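Uncharacterized protein (Legionella pneumophila subsp. pneumophila, PDB 4WRP) is of unknown function but is probably an effector, this chain being its C-terminal, largely helical DUF5617 domain. Local coordinates at residues A[38-49]-A[71-82]. Numbering follows the deposited sequence.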
ATOM      1  N   ILE A  38      -6.993  14.106  -2.666  1.00 28.13           N
ATOM      2  CA  ILE A  38      -5.917  13.389  -3.355  1.00 27.75           C
ATOM      3  C   ILE A  38      -4.578  13.907  -2.945  1.00 26.33           C
ATOM      4  O   ILE A  38      -3.696  13.132  -2.654  1.00 25.04           O
ATOM      5  CB  ILE A  38      -6.119  13.501  -4.880  1.00 28.58           C
ATOM      6  CG1 ILE A  38      -7.368  12.689  -5.250  1.00 29.94           C
ATOM      7  CG2 ILE A  38      -4.911  12.971  -5.647  1.00 28.90           C
ATOM      8  CD1 ILE A  38      -7.827  12.820  -6.698  1.00 31.23           C
ATOM      9  N   HIS A  39      -4.398  15.223  -2.899  1.00 27.97           N
ATOM     10  CA  HIS A  39      -3.121  15.773  -2.467  1.00 28.85           C
ATOM     11  C   HIS A  39      -2.731  15.447  -1.022  1.00 27.62           C
ATOM     12  O   HIS A  39      -1.581  15.113  -0.765  1.00 26.35           O
ATOM     13  CB  HIS A  39      -3.018  17.294  -2.672  1.00 33.14           C
ATOM     14  CG  HIS A  39      -1.598  17.783  -2.617  1.00 34.74           C
ATOM     15  ND1 HIS A  39      -1.110  18.540  -1.567  1.00 37.97           N
ATOM     16  CD2 HIS A  39      -0.545  17.546  -3.433  1.00 33.93           C
ATOM     17  CE1 HIS A  39       0.172  18.783  -1.762  1.00 36.89           C
ATOM     18  NE2 HIS A  39       0.537  18.198  -2.894  1.00 40.19           N
ATOM     19  N   ALA A  40      -3.670  15.519  -0.090  1.00 26.37           N
ATOM     20  CA  ALA A  40      -3.401  15.149   1.292  1.00 27.09           C
ATOM     21  C   ALA A  40      -2.999  13.673   1.400  1.00 26.33           C
ATOM     22  O   ALA A  40      -2.036  13.328   2.091  1.00 25.37           O
ATOM     23  CB  ALA A  40      -4.639  15.442   2.169  1.00 28.19           C
ATOM     24  N   ILE A  41      -3.697  12.813   0.649  1.00 26.20           N
ATOM     25  CA  ILE A  41      -3.350  11.410   0.617  1.00 25.83           C
ATOM     26  C   ILE A  41      -1.976  11.244   0.001  1.00 24.17           C
ATOM     27  O   ILE A  41      -1.132  10.481   0.481  1.00 23.92           O
ATOM     28  CB  ILE A  41      -4.378  10.614  -0.210  1.00 26.41           C
ATOM     29  CG1 ILE A  41      -5.694  10.577   0.552  1.00 27.53           C
ATOM     30  CG2 ILE A  41      -3.879   9.190  -0.466  1.00 26.18           C
ATOM     31  CD1 ILE A  41      -6.860  10.100  -0.270  1.00 28.32           C
ATOM     32  N   ARG A  42      -1.740  11.942  -1.082  1.00 24.41           N
ATOM     33  CA  ARG A  42      -0.401  11.859  -1.716  1.00 24.16           C
ATOM     34  C   ARG A  42       0.729  12.223  -0.749  1.00 24.69           C
ATOM     35  O   ARG A  42       1.771  11.533  -0.641  1.00 23.99           O
ATOM     36  CB  ARG A  42      -0.339  12.765  -2.921  1.00 24.62           C
ATOM     37  CG  ARG A  42       0.976  12.572  -3.687  1.00 25.32           C
ATOM     38  CD  ARG A  42       1.383  13.767  -4.528  1.00 27.25           C
ATOM     39  NE  ARG A  42       2.650  13.439  -5.226  1.00 28.06           N
ATOM     40  CZ  ARG A  42       3.866  13.483  -4.673  1.00 29.36           C
ATOM     41  NH1 ARG A  42       4.018  13.874  -3.407  1.00 30.43           N
ATOM     42  NH2 ARG A  42       4.966  13.151  -5.387  1.00 29.02           N
ATOM     43  N   THR A  43       0.513  13.305  -0.011  1.00 25.84           N
ATOM     44  CA  THR A  43       1.476  13.721   1.008  1.00 28.79           C
ATOM     45  C   THR A  43       1.810  12.635   2.021  1.00 28.58           C
ATOM     46  O   THR A  43       2.980  12.361   2.294  1.00 27.62           O
ATOM     47  CB  THR A  43       0.997  15.002   1.711  1.00 31.03           C
ATOM     48  OG1 THR A  43       0.847  15.986   0.694  1.00 33.43           O
ATOM     49  CG2 THR A  43       2.034  15.482   2.673  1.00 32.33           C
ATOM     50  N   VAL A  44       0.766  12.003   2.542  1.00 25.75           N
ATOM     51  CA  VAL A  44       0.930  10.963   3.518  1.00 25.07           C
ATOM     52  C   VAL A  44       1.620   9.729   2.927  1.00 23.47           C
ATOM     53  O   VAL A  44       2.468   9.105   3.575  1.00 22.71           O
ATOM     54  CB  VAL A  44      -0.449  10.606   4.099  1.00 25.68           C
ATOM     55  CG1 VAL A  44      -0.407   9.321   4.891  1.00 26.11           C
ATOM     56  CG2 VAL A  44      -0.927  11.794   4.941  1.00 28.52           C
ATOM     57  N   LEU A  45       1.230   9.339   1.730  1.00 21.80           N
ATOM     58  CA  LEU A  45       1.903   8.208   1.062  1.00 22.66           C
ATOM     59  C   LEU A  45       3.353   8.533   0.772  1.00 22.72           C
ATOM     60  O   LEU A  45       4.227   7.694   0.940  1.00 24.58           O
ATOM     61  CB  LEU A  45       1.178   7.841  -0.242  1.00 21.87           C
ATOM     62  CG  LEU A  45      -0.267   7.415  -0.156  1.00 23.20           C
ATOM     63  CD1 LEU A  45      -0.710   7.149  -1.612  1.00 23.54           C
ATOM     64  CD2 LEU A  45      -0.452   6.193   0.704  1.00 23.23           C
ATOM     65  N   ASP A  46       3.626   9.747   0.330  1.00 25.03           N
ATOM     66  CA  ASP A  46       5.027  10.092   0.048  1.00 26.49           C
ATOM     67  C   ASP A  46       5.861  10.013   1.324  1.00 27.22           C
ATOM     68  O   ASP A  46       6.927   9.462   1.326  1.00 25.99           O
ATOM     69  CB  ASP A  46       5.099  11.471  -0.589  1.00 29.65           C
ATOM     70  CG  ASP A  46       6.482  11.761  -1.215  1.00 32.84           C
ATOM     71  OD1 ASP A  46       7.161  10.864  -1.775  1.00 38.47           O
ATOM     72  OD2 ASP A  46       6.881  12.919  -1.150  1.00 37.86           O
ATOM     73  N   ASP A  47       5.327  10.531   2.428  1.00 27.77           N
ATOM     74  CA  ASP A  47       6.007  10.463   3.713  1.00 29.61           C
ATOM     75  C   ASP A  47       6.290   9.005   4.073  1.00 27.79           C
ATOM     76  O   ASP A  47       7.398   8.667   4.508  1.00 28.05           O
ATOM     77  CB  ASP A  47       5.203  11.202   4.798  1.00 31.63           C
ATOM     78  CG  ASP A  47       5.862  11.133   6.154  1.00 34.90           C
ATOM     79  OD1 ASP A  47       7.058  11.512   6.210  1.00 35.06           O
ATOM     80  OD2 ASP A  47       5.192  10.685   7.140  1.00 32.82           O
ATOM     81  N   TYR A  48       5.339   8.122   3.804  1.00 25.91           N
ATOM     82  CA  TYR A  48       5.528   6.681   4.033  1.00 25.80           C
ATOM     83  C   TYR A  48       6.715   6.106   3.273  1.00 26.22           C
ATOM     84  O   TYR A  48       7.442   5.305   3.811  1.00 25.15           O
ATOM     85  CB  TYR A  48       4.269   5.904   3.674  1.00 24.78           C
ATOM     86  CG  TYR A  48       4.346   4.410   3.749  1.00 23.33           C
ATOM     87  CD1 TYR A  48       4.476   3.749   4.967  1.00 24.88           C
ATOM     88  CD2 TYR A  48       4.283   3.649   2.594  1.00 23.74           C
ATOM     89  CE1 TYR A  48       4.512   2.376   5.050  1.00 24.21           C
ATOM     90  CE2 TYR A  48       4.357   2.269   2.647  1.00 24.12           C
ATOM     91  CZ  TYR A  48       4.445   1.635   3.880  1.00 25.47           C
ATOM     92  OH  TYR A  48       4.505   0.265   3.917  1.00 27.42           O
ATOM     93  N   THR A  49       6.900   6.525   2.031  1.00 28.34           N
ATOM     94  CA  THR A  49       7.980   5.974   1.205  1.00 30.39           C
ATOM     95  C   THR A  49       9.333   6.595   1.564  1.00 32.38           C
ATOM     96  O   THR A  49      10.324   6.182   1.029  1.00 33.63           O
ATOM     97  CB  THR A  49       7.715   6.220  -0.270  1.00 30.14           C
ATOM     98  OG1 THR A  49       7.740   7.631  -0.495  1.00 32.37           O
ATOM     99  CG2 THR A  49       6.335   5.644  -0.702  1.00 29.94           C
ATOM    100  N   HIS A  71       6.364  -3.276   0.198  1.00 25.65           N
ATOM    101  CA  HIS A  71       5.123  -2.508   0.317  1.00 23.56           C
ATOM    102  C   HIS A  71       5.356  -1.037  -0.017  1.00 23.20           C
ATOM    103  O   HIS A  71       4.601  -0.445  -0.761  1.00 22.44           O
ATOM    104  CB  HIS A  71       4.553  -2.666   1.680  1.00 24.22           C
ATOM    105  CG  HIS A  71       3.162  -2.158   1.801  1.00 24.16           C
ATOM    106  ND1 HIS A  71       2.889  -0.856   2.134  1.00 26.05           N
ATOM    107  CD2 HIS A  71       1.961  -2.766   1.658  1.00 25.82           C
ATOM    108  CE1 HIS A  71       1.584  -0.667   2.163  1.00 25.40           C
ATOM    109  NE2 HIS A  71       0.998  -1.817   1.896  1.00 25.37           N
ATOM    110  N   VAL A  72       6.450  -0.492   0.492  1.00 24.48           N
ATOM    111  CA  VAL A  72       6.929   0.834   0.131  1.00 27.15           C
ATOM    112  C   VAL A  72       7.143   0.954  -1.388  1.00 28.72           C
ATOM    113  O   VAL A  72       6.707   1.929  -1.973  1.00 27.80           O
ATOM    114  CB  VAL A  72       8.182   1.187   0.958  1.00 29.48           C
ATOM    115  CG1 VAL A  72       9.013   2.335   0.372  1.00 31.66           C
ATOM    116  CG2 VAL A  72       7.750   1.477   2.394  1.00 31.17           C
ATOM    117  N   LYS A  73       7.787  -0.029  -2.021  1.00 31.17           N
ATOM    118  CA  LYS A  73       7.906  -0.034  -3.493  1.00 31.58           C
ATOM    119  C   LYS A  73       6.523   0.098  -4.183  1.00 29.39           C
ATOM    120  O   LYS A  73       6.364   0.897  -5.086  1.00 27.71           O
ATOM    121  CB  LYS A  73       8.601  -1.287  -3.958  1.00 37.72           C
ATOM    122  CG  LYS A  73       9.312  -1.215  -5.304  1.00 48.33           C
ATOM    123  CD  LYS A  73       8.406  -1.286  -6.535  1.00 55.53           C
ATOM    124  CE  LYS A  73       7.691  -2.627  -6.712  1.00 62.51           C
ATOM    125  NZ  LYS A  73       6.802  -2.652  -7.922  1.00 64.63           N
ATOM    126  N   VAL A  74       5.531  -0.681  -3.762  1.00 25.97           N
ATOM    127  CA  VAL A  74       4.197  -0.571  -4.364  1.00 25.69           C
ATOM    128  C   VAL A  74       3.589   0.821  -4.137  1.00 25.18           C
ATOM    129  O   VAL A  74       3.060   1.429  -5.077  1.00 23.57           O
ATOM    130  CB  VAL A  74       3.276  -1.705  -3.849  1.00 27.39           C
ATOM    131  CG1 VAL A  74       1.873  -1.585  -4.440  1.00 27.81           C
ATOM    132  CG2 VAL A  74       3.914  -3.056  -4.238  1.00 29.47           C
ATOM    133  N   VAL A  75       3.670   1.344  -2.906  1.00 24.01           N
ATOM    134  CA  VAL A  75       3.089   2.660  -2.590  1.00 23.60           C
ATOM    135  C   VAL A  75       3.825   3.743  -3.388  1.00 25.42           C
ATOM    136  O   VAL A  75       3.242   4.642  -3.927  1.00 23.04           O
ATOM    137  CB  VAL A  75       3.083   2.901  -1.096  1.00 24.02           C
ATOM    138  CG1 VAL A  75       2.670   4.311  -0.762  1.00 25.79           C
ATOM    139  CG2 VAL A  75       2.097   1.928  -0.433  1.00 23.52           C
ATOM    140  N   ASP A  76       5.114   3.587  -3.563  1.00 26.45           N
ATOM    141  CA  ASP A  76       5.858   4.516  -4.420  1.00 27.72           C
ATOM    142  C   ASP A  76       5.359   4.511  -5.883  1.00 27.48           C
ATOM    143  O   ASP A  76       5.246   5.574  -6.511  1.00 25.09           O
ATOM    144  CB  ASP A  76       7.325   4.175  -4.324  1.00 32.15           C
ATOM    145  CG  ASP A  76       8.178   5.250  -4.890  1.00 40.93           C
ATOM    146  OD1 ASP A  76       8.322   6.303  -4.213  1.00 45.79           O
ATOM    147  OD2 ASP A  76       8.626   5.052  -6.046  1.00 45.98           O
ATOM    148  N   ASP A  77       5.019   3.334  -6.410  1.00 27.20           N
ATOM    149  CA  ASP A  77       4.387   3.255  -7.735  1.00 29.84           C
ATOM    150  C   ASP A  77       3.016   3.942  -7.713  1.00 27.35           C
ATOM    151  O   ASP A  77       2.605   4.586  -8.674  1.00 25.72           O
ATOM    152  CB  ASP A  77       4.153   1.812  -8.161  1.00 32.88           C
ATOM    153  CG  ASP A  77       5.439   1.050  -8.467  1.00 38.63           C
ATOM    154  OD1 ASP A  77       6.512   1.676  -8.644  1.00 46.11           O
ATOM    155  OD2 ASP A  77       5.350  -0.209  -8.497  1.00 44.79           O
ATOM    156  N   ILE A  78       2.272   3.806  -6.621  1.00 24.76           N
ATOM    157  CA  ILE A  78       0.965   4.497  -6.583  1.00 22.85           C
ATOM    158  C   ILE A  78       1.160   6.040  -6.578  1.00 23.33           C
ATOM    159  O   ILE A  78       0.443   6.801  -7.244  1.00 25.34           O
ATOM    160  CB  ILE A  78       0.116   3.964  -5.410  1.00 22.37           C
ATOM    161  CG1 ILE A  78      -0.210   2.490  -5.646  1.00 23.62           C
ATOM    162  CG2 ILE A  78      -1.129   4.790  -5.219  1.00 23.20           C
ATOM    163  CD1 ILE A  78      -0.861   1.790  -4.454  1.00 24.60           C
ATOM    164  N   VAL A  79       2.108   6.538  -5.810  1.00 24.08           N
ATOM    165  CA  VAL A  79       2.394   7.965  -5.790  1.00 24.95           C
ATOM    166  C   VAL A  79       2.750   8.435  -7.206  1.00 26.36           C
ATOM    167  O   VAL A  79       2.294   9.468  -7.677  1.00 25.87           O
ATOM    168  CB  VAL A  79       3.508   8.288  -4.813  1.00 26.54           C
ATOM    169  CG1 VAL A  79       4.017   9.724  -4.995  1.00 26.82           C
ATOM    170  CG2 VAL A  79       3.011   8.041  -3.382  1.00 25.52           C
ATOM    171  N   LYS A  80       3.511   7.644  -7.911  1.00 25.47           N
ATOM    172  CA  LYS A  80       3.758   7.979  -9.299  1.00 28.70           C
ATOM    173  C   LYS A  80       2.475   7.996 -10.150  1.00 28.77           C
ATOM    174  O   LYS A  80       2.328   8.837 -11.005  1.00 28.30           O
ATOM    175  CB  LYS A  80       4.739   7.008  -9.867  1.00 33.60           C
ATOM    176  CG  LYS A  80       5.446   7.534 -11.094  1.00 43.19           C
ATOM    177  CD  LYS A  80       6.703   6.714 -11.373  1.00 54.16           C
ATOM    178  CE  LYS A  80       6.829   6.350 -12.854  1.00 66.98           C
ATOM    179  NZ  LYS A  80       7.457   5.001 -13.038  1.00 77.14           N
ATOM    180  N   GLU A  81       1.548   7.072  -9.904  1.00 25.68           N
ATOM    181  CA  GLU A  81       0.280   7.078 -10.591  1.00 26.53           C
ATOM    182  C   GLU A  81      -0.527   8.338 -10.306  1.00 25.47           C
ATOM    183  O   GLU A  81      -1.258   8.832 -11.195  1.00 25.13           O
ATOM    184  CB  GLU A  81      -0.567   5.816 -10.222  1.00 27.65           C
ATOM    185  CG  GLU A  81      -0.026   4.496 -10.770  1.00 29.23           C
ATOM    186  CD  GLU A  81      -0.759   3.275 -10.117  1.00 33.70           C
ATOM    187  OE1 GLU A  81      -1.784   3.429  -9.366  1.00 28.23           O
ATOM    188  OE2 GLU A  81      -0.254   2.149 -10.320  1.00 34.73           O
ATOM    189  N   ILE A  82      -0.430   8.840  -9.077  1.00 24.53           N
ATOM    190  CA  ILE A  82      -1.049  10.100  -8.704  1.00 25.13           C
ATOM    191  C   ILE A  82      -0.426  11.235  -9.507  1.00 25.96           C
ATOM    192  O   ILE A  82      -1.152  12.064 -10.106  1.00 27.11           O
ATOM    193  CB  ILE A  82      -0.924  10.402  -7.190  1.00 25.13           C
ATOM    194  CG1 ILE A  82      -1.739   9.392  -6.377  1.00 23.49           C
ATOM    195  CG2 ILE A  82      -1.507  11.789  -6.883  1.00 26.02           C
ATOM    196  CD1 ILE A  82      -1.409   9.394  -4.906  1.00 22.35           C
TER
HETATM  197  O   HOH W   1       6.846   8.286  -3.360  1.00 50.69           O
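Ile-38 meets Ile-82 near one end of the contact between two helices running at 144° to one another: the CG2 methyls of Ile-38 and Ile-82 touch at 3.8 Å as the two side chains pass alongside, pointing opposite ways. One turn on, Arg-42 turns CG anti to its own backbone N (chi1 -173°) and stays extended as far as NE, which lays its guanidinium across Val-79. Val-79 CG1 sits over one face of that group, 3.6 Å from Arg-42 NH2, while NE makes a salt bridge to Asp-83; the aliphatic base of the arginine rests against Ile-82. Leu-45 is the knob of the interface, set in a hole formed by Val-75, Ile-78, Val-79 and Ile-82. Leu-45 CB lies 3.6 Å from Val-79 CG2, and Leu-45 CD1 reaches Ile-82 CD1. At the more polar flank a water donates to both Asp-46 OD1 and Asp-76 OD1, at 3.0 and 2.6 Å, so it probably eases the repulsion between the two carboxylates; Lys-50 adds a salt bridge to Asp-46. Tyr-48 reaches farther across. Val-75 CG1 lies at its ring edge, Val-72 CG2 comes obliquely to Tyr-48 CE2 at 3.5 Å, and Tyr-48 OH and His-71 ND1 share a 2.7 Å hydrogen bond. The two rings stand nearly perpendicular, at 85°, neither lying over the other's face. Thr-49 finishes the walk, Thr-49 CG2 against Val-75 CG1 at 3.9 Å, while its OG1 donates a hydrogen bond back to Asp-46 O. The pair packs as two roughly antiparallel helices of a small helical domain. Helix 6-21 packs against Ile-41, Val-44, Leu-45 and Tyr-48; its Tyr-9 hydrogen-bonds to Tyr-48 OH, His-10 to His-71 NE2, and Trp-13 packs edge-to-face with Tyr-48. Helix 90-98 lies against Ile-41, Ile-78 and Ile-82.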